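Local coordinates for inorganic pyrophosphatase (Anaplasma phagocytophilum, PDB 3LD3), which probably catalyses the magnesium-dependent hydrolysis of inorganic pyrophosphate to two phosphate ions, and works as a homohexamer, at residues P34-V39 / V106-P111; G113-N118 / S155-F160. One frame throughout, in Å; residues are numbered along the deposited sequence. Where two conformers were deposited one is given.

Interaction 1 of 2, residues P34-V39 / V106-P111; sequences PEEVNV and VICVRP
V109 presents its CG2 methyl to two valines of the facing strand at once: V39 CG2 lies 3.5 Å from V109 CG2, and V37 CG2 lies 3.6 Å from the same methyl. The torsion explains the double use. With chi1 at -52°, CG2 of V109 stands between its own backbone N and carbonyl carbon, which aims it across the strand pair. The two approaches differ, since V37 meets V109 obliquely whereas V39 crosses it at about a right angle. Beneath these methyls runs a regular antiparallel pairing. V37 and V109 form a hydrogen-bonded pair in which V109 N reaches V37 O at 2.8 Å, nearly straight at the hydrogen (165°), and V37 N returns the bond to V109 O. V39 and I107 repeat the exchange, and N38 faces C108 as the non-hydrogen-bonded pair between them.

The opposite face carries C108, whose SG packs 4.0 Å from E36 CB. E36 also crosses R110 at a slant, E36 CG touching R110 CG at 4.0 Å. The charged ends do not close: E36 OE2 is 5.7 Å from R110 NE, the carboxylate and guanidinium planes are 45° apart, and R110 NH1 is hydrogen-bonded instead to the backbone oxygen of I142. Where the pairing runs out, contact continues through carbonyls, E35 O lying 3.5 Å from P111 CD.

On the valine face, V93 and V95 of strand 92-95 meet V39, V95 also meets V109, and A129 of strand 122-131 adds to the apolar layer. I187 of helix 180-195 packs on P34, V37 and P111, while W62 of a neighbouring subunit packs on N38 and V106.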
loop_
_atom_site.group_PDB
_atom_site.type_symbol
_atom_site.label_atom_id
_atom_site.label_comp_id
_atom_site.label_asym_id
_atom_site.label_seq_id
_atom_site.Cartn_x
_atom_site.Cartn_y
_atom_site.Cartn_z
ATOM N N PRO A 34 10.382 25.464 -23.191
ATOM C CA PRO A 34 10.658 24.091 -22.815
ATOM C C PRO A 34 11.531 23.919 -21.566
ATOM O O PRO A 34 11.868 22.792 -21.228
ATOM C CB PRO A 34 11.405 23.565 -24.058
ATOM C CG PRO A 34 12.200 24.737 -24.480
ATOM C CD PRO A 34 11.313 25.933 -24.238
ATOM N N GLU A 35 11.916 25.000 -20.894
ATOM C CA GLU A 35 12.792 24.926 -19.714
ATOM C C GLU A 35 12.096 24.230 -18.535
ATOM O O GLU A 35 12.713 23.470 -17.806
ATOM C CB GLU A 35 13.264 26.316 -19.284
ATOM C CG GLU A 35 13.977 27.107 -20.387
ATOM C CD GLU A 35 15.251 26.433 -20.850
ATOM O OE1 GLU A 35 15.978 25.867 -20.002
ATOM O OE2 GLU A 35 15.534 26.486 -22.068
ATOM N N GLU A 36 10.820 24.541 -18.352
ATOM C CA GLU A 36 9.933 23.803 -17.429
ATOM C C GLU A 36 8.635 23.542 -18.181
ATOM O O GLU A 36 8.138 24.418 -18.892
ATOM C CB GLU A 36 9.647 24.618 -16.143
ATOM C CG GLU A 36 10.870 24.790 -15.250
ATOM C CD GLU A 36 10.690 25.722 -14.068
ATOM O OE1 GLU A 36 9.643 26.361 -13.940
ATOM O OE2 GLU A 36 11.656 25.836 -13.282
ATOM N N VAL A 37 8.075 22.348 -18.003
ATOM C CA VAL A 37 6.895 21.960 -18.748
ATOM C C VAL A 37 5.920 21.290 -17.813
ATOM O O VAL A 37 6.327 20.762 -16.766
ATOM C CB VAL A 37 7.225 20.999 -19.931
ATOM C CG1 VAL A 37 8.150 21.702 -20.983
ATOM C CG2 VAL A 37 7.930 19.716 -19.447
ATOM N N ASN A 38 4.650 21.318 -18.204
ATOM C CA ASN A 38 3.599 20.589 -17.502
ATOM C C ASN A 38 3.494 19.162 -18.029
ATOM O O ASN A 38 3.528 18.922 -19.248
ATOM C CB ASN A 38 2.237 21.285 -17.692
ATOM C CG ASN A 38 2.199 22.678 -17.162
ATOM O OD1 ASN A 38 2.907 23.002 -16.203
ATOM N ND2 ASN A 38 1.327 23.540 -17.748
ATOM N N VAL A 39 3.325 18.215 -17.105
ATOM C CA VAL A 39 3.118 16.820 -17.437
ATOM C C VAL A 39 1.862 16.358 -16.705
ATOM O O VAL A 39 1.780 16.492 -15.502
ATOM C CB VAL A 39 4.330 15.941 -17.063
ATOM C CG1 VAL A 39 4.064 14.441 -17.392
ATOM C CG2 VAL A 39 5.603 16.458 -17.821
ATOM N N VAL A 106 -1.274 16.911 -12.402
ATOM C CA VAL A 106 -0.387 17.668 -13.283
ATOM C C VAL A 106 0.809 18.093 -12.463
ATOM O O VAL A 106 0.673 18.544 -11.314
ATOM C CB VAL A 106 -1.050 18.908 -13.868
ATOM C CG1 VAL A 106 -0.146 19.508 -14.983
ATOM C CG2 VAL A 106 -2.451 18.587 -14.391
ATOM N N ILE A 107 2.000 17.966 -13.036
ATOM C CA ILE A 107 3.208 18.385 -12.318
ATOM C C ILE A 107 4.117 19.167 -13.256
ATOM O O ILE A 107 4.236 18.834 -14.430
ATOM C CB ILE A 107 3.930 17.173 -11.666
ATOM C CG1 ILE A 107 5.175 17.593 -10.858
ATOM C CG2 ILE A 107 4.315 16.083 -12.717
ATOM C CD1 ILE A 107 5.813 16.449 -10.079
ATOM N N CYS A 108 4.725 20.220 -12.709
ATOM C CA CYS A 108 5.679 21.077 -13.391
ATOM C C CYS A 108 7.082 20.491 -13.240
ATOM O O CYS A 108 7.579 20.259 -12.123
ATOM C CB CYS A 108 5.581 22.504 -12.847
ATOM S SG CYS A 108 6.662 23.654 -13.724
ATOM N N VAL A 109 7.726 20.232 -14.378
ATOM C CA VAL A 109 8.982 19.505 -14.389
ATOM C C VAL A 109 10.025 20.171 -15.291
ATOM O O VAL A 109 9.697 20.976 -16.155
ATOM C CB VAL A 109 8.784 18.038 -14.864
ATOM C CG1 VAL A 109 7.619 17.356 -14.022
ATOM C CG2 VAL A 109 8.434 17.986 -16.383
ATOM N N ARG A 110 11.271 19.809 -15.030
ATOM C CA ARG A 110 12.414 20.278 -15.795
ATOM C C ARG A 110 12.968 19.092 -16.566
ATOM O O ARG A 110 13.388 18.129 -15.937
ATOM C CB ARG A 110 13.549 20.697 -14.869
ATOM C CG ARG A 110 13.404 21.924 -14.120
ATOM C CD ARG A 110 14.809 22.311 -13.617
ATOM N NE ARG A 110 15.295 21.517 -12.474
ATOM C CZ ARG A 110 16.342 20.688 -12.507
ATOM N NH1 ARG A 110 16.961 20.426 -13.617
ATOM N NH2 ARG A 110 16.741 20.093 -11.407
ATOM N N PRO A 111 12.966 19.142 -17.912
ATOM C CA PRO A 111 13.609 18.063 -18.693
ATOM C C PRO A 111 15.103 17.972 -18.433
ATOM O O PRO A 111 15.804 19.018 -18.392
ATOM C CB PRO A 111 13.362 18.474 -20.148
ATOM C CG PRO A 111 12.242 19.432 -20.086
ATOM C CD PRO A 111 12.374 20.156 -18.792
#

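Interaction 2 of 2, residues G113-N118 / S155-F160; sequences GVLMMN and SISHFF
Within the helical segment the shorter backbone bond is F159 N to S155 O at 2.8 Å; the next, F160 N to I156 O at 3.2 Å, sets I156 and F160 one turn apart on the side facing the strand, where I156 meets L115 and F160 takes M117, with L115 CD2 at its margin. The helix meets the strand mainly through apolar side chains. M117 bends at chi3 (61°), folding its CE methyl back to 3.7 Å from F160 CG. Its SD lies 4.5 Å from the centroid of the F160 ring and 36° off the ring normal, an oblique Met-aromatic contact in which the two side chains cross at about a right angle. Helix 150-162 thus packs against the curled sheet of the pyrophosphatase fold, a barrel related to the OB fold; the axes of the short segments 113-118 and 155-160 approach to 10.3 Å. L115 CD2 fills the neighbouring position, 3.9 Å from I156 CG2 and also 3.9 Å from S157 CA. F159 CD2 covers one face of the F160 ring, standing 3.8 Å above its plane, and Y163 meets F160 edge-to-face. W177 of strand 172-179 touches both L115 and S157.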
loop_
_atom_site.group_PDB
_atom_site.type_symbol
_atom_site.label_atom_id
_atom_site.label_comp_id
_atom_site.label_asym_id
_atom_site.label_seq_id
_atom_site.Cartn_x
_atom_site.Cartn_y
_atom_site.Cartn_z
ATOM N N GLY A 113 16.903 15.072 -20.011
ATOM C CA GLY A 113 17.451 14.238 -21.066
ATOM C C GLY A 113 16.343 13.590 -21.847
ATOM O O GLY A 113 15.143 13.789 -21.583
ATOM N N VAL A 114 16.732 12.818 -22.833
ATOM C CA VAL A 114 15.766 12.104 -23.638
ATOM C C VAL A 114 16.369 10.802 -24.125
ATOM O O VAL A 114 17.536 10.778 -24.529
ATOM C CB VAL A 114 15.248 12.987 -24.777
ATOM C CG1 VAL A 114 16.397 13.592 -25.598
ATOM C CG2 VAL A 114 14.249 12.238 -25.614
ATOM N N LEU A 115 15.581 9.732 -24.042
ATOM C CA LEU A 115 16.012 8.442 -24.531
ATOM C C LEU A 115 15.382 8.272 -25.893
ATOM O O LEU A 115 14.152 8.216 -26.027
ATOM C CB LEU A 115 15.583 7.314 -23.591
ATOM C CG LEU A 115 16.031 5.909 -23.943
ATOM C CD1 LEU A 115 17.567 5.813 -24.067
ATOM C CD2 LEU A 115 15.458 4.905 -22.882
ATOM N N MET A 116 16.219 8.189 -26.926
ATOM C CA MET A 116 15.705 7.956 -28.266
ATOM C C MET A 116 15.350 6.486 -28.465
ATOM O O MET A 116 16.059 5.582 -28.026
ATOM C CB MET A 116 16.728 8.387 -29.334
ATOM C CG MET A 116 17.275 9.782 -29.178
ATOM S SD MET A 116 16.050 11.090 -28.943
ATOM C CE MET A 116 15.108 11.083 -30.478
ATOM N N MET A 117 14.247 6.250 -29.149
ATOM C CA MET A 117 13.839 4.916 -29.478
ATOM C C MET A 117 12.853 4.966 -30.615
ATOM O O MET A 117 12.158 5.977 -30.806
ATOM C CB MET A 117 13.214 4.213 -28.259
ATOM C CG MET A 117 11.898 4.760 -27.826
ATOM S SD MET A 117 11.405 4.033 -26.226
ATOM C CE MET A 117 12.737 4.576 -25.176
ATOM N N ASN A 118 12.832 3.877 -31.373
ATOM C CA ASN A 118 11.889 3.662 -32.454
ATOM C C ASN A 118 11.038 2.454 -32.106
ATOM O O ASN A 118 11.560 1.448 -31.639
ATOM C CB ASN A 118 12.626 3.385 -33.762
ATOM C CG ASN A 118 13.392 4.583 -34.253
ATOM O OD1 ASN A 118 14.478 4.436 -34.813
ATOM N ND2 ASN A 118 12.842 5.782 -34.040
ATOM N N SER A 155 18.148 0.831 -16.291
ATOM C CA SER A 155 16.826 0.244 -15.995
ATOM C C SER A 155 15.746 0.830 -16.906
ATOM O O SER A 155 14.831 0.117 -17.343
ATOM C CB SER A 155 16.423 0.402 -14.503
ATOM O OG SER A 155 15.848 1.676 -14.211
ATOM N N ILE A 156 15.838 2.127 -17.208
ATOM C CA ILE A 156 14.867 2.733 -18.115
ATOM C C ILE A 156 15.013 2.169 -19.522
ATOM O O ILE A 156 14.011 1.791 -20.134
ATOM C CB ILE A 156 14.970 4.271 -18.129
ATOM C CG1 ILE A 156 14.632 4.820 -16.745
ATOM C CG2 ILE A 156 14.074 4.858 -19.193
ATOM C CD1 ILE A 156 14.909 6.361 -16.634
ATOM N N SER A 157 16.251 2.116 -20.040
ATOM C CA SER A 157 16.512 1.529 -21.360
ATOM C C SER A 157 16.009 0.079 -21.405
ATOM O O SER A 157 15.374 -0.345 -22.371
ATOM C CB SER A 157 18.005 1.558 -21.705
ATOM O OG SER A 157 18.547 2.870 -21.744
ATOM N N HIS A 158 16.314 -0.673 -20.351
ATOM C CA HIS A 158 15.897 -2.067 -20.230
ATOM C C HIS A 158 14.352 -2.192 -20.255
ATOM O O HIS A 158 13.772 -3.056 -20.958
ATOM C CB HIS A 158 16.534 -2.653 -18.960
ATOM C CG HIS A 158 16.158 -4.060 -18.669
ATOM N ND1 HIS A 158 14.935 -4.399 -18.135
ATOM C CD2 HIS A 158 16.835 -5.224 -18.841
ATOM C CE1 HIS A 158 14.877 -5.708 -17.973
ATOM N NE2 HIS A 158 16.009 -6.237 -18.428
ATOM N N PHE A 159 13.677 -1.330 -19.497
ATOM C CA PHE A 159 12.223 -1.331 -19.464
ATOM C C PHE A 159 11.623 -1.213 -20.877
ATOM O O PHE A 159 10.758 -1.980 -21.257
ATOM C CB PHE A 159 11.694 -0.230 -18.524
ATOM C CG PHE A 159 10.188 -0.130 -18.484
ATOM C CD1 PHE A 159 9.443 -0.959 -17.647
ATOM C CD2 PHE A 159 9.510 0.748 -19.322
ATOM C CE1 PHE A 159 8.030 -0.906 -17.635
ATOM C CE2 PHE A 159 8.109 0.806 -19.315
ATOM C CZ PHE A 159 7.373 -0.007 -18.466
ATOM N N PHE A 160 12.044 -0.210 -21.634
ATOM C CA PHE A 160 11.454 -0.001 -22.943
ATOM C C PHE A 160 11.897 -1.091 -23.926
ATOM O O PHE A 160 11.125 -1.461 -24.821
ATOM C CB PHE A 160 11.743 1.420 -23.440
ATOM C CG PHE A 160 10.917 2.451 -22.711
ATOM C CD1 PHE A 160 9.553 2.520 -22.947
ATOM C CD2 PHE A 160 11.471 3.225 -21.713
ATOM C CE1 PHE A 160 8.748 3.410 -22.230
ATOM C CE2 PHE A 160 10.686 4.118 -21.011
ATOM C CZ PHE A 160 9.333 4.221 -21.285
#

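Strand 106-119 joins the two sites: its first part pairs with residues 34-39 in interaction 1, and its later part faces helix 150-162 in interaction 2. Their centres lie 19 Å apart, on opposite sides of the chain's centre. The V39 side chain is about 7 Å from that of Y77, predicted to bind substrate, and about 8 Å from that of D92, predicted to bind magnesium. Interaction 2 comes closer: the F160 side chain is about 4 Å from that of Y163, a sequence neighbour predicted to bind substrate, and M117 about 4 Å from D124, predicted to bind magnesium. A phosphate ion, probably from the crystallisation liquor, lies about 6 Å from the F160 side chain.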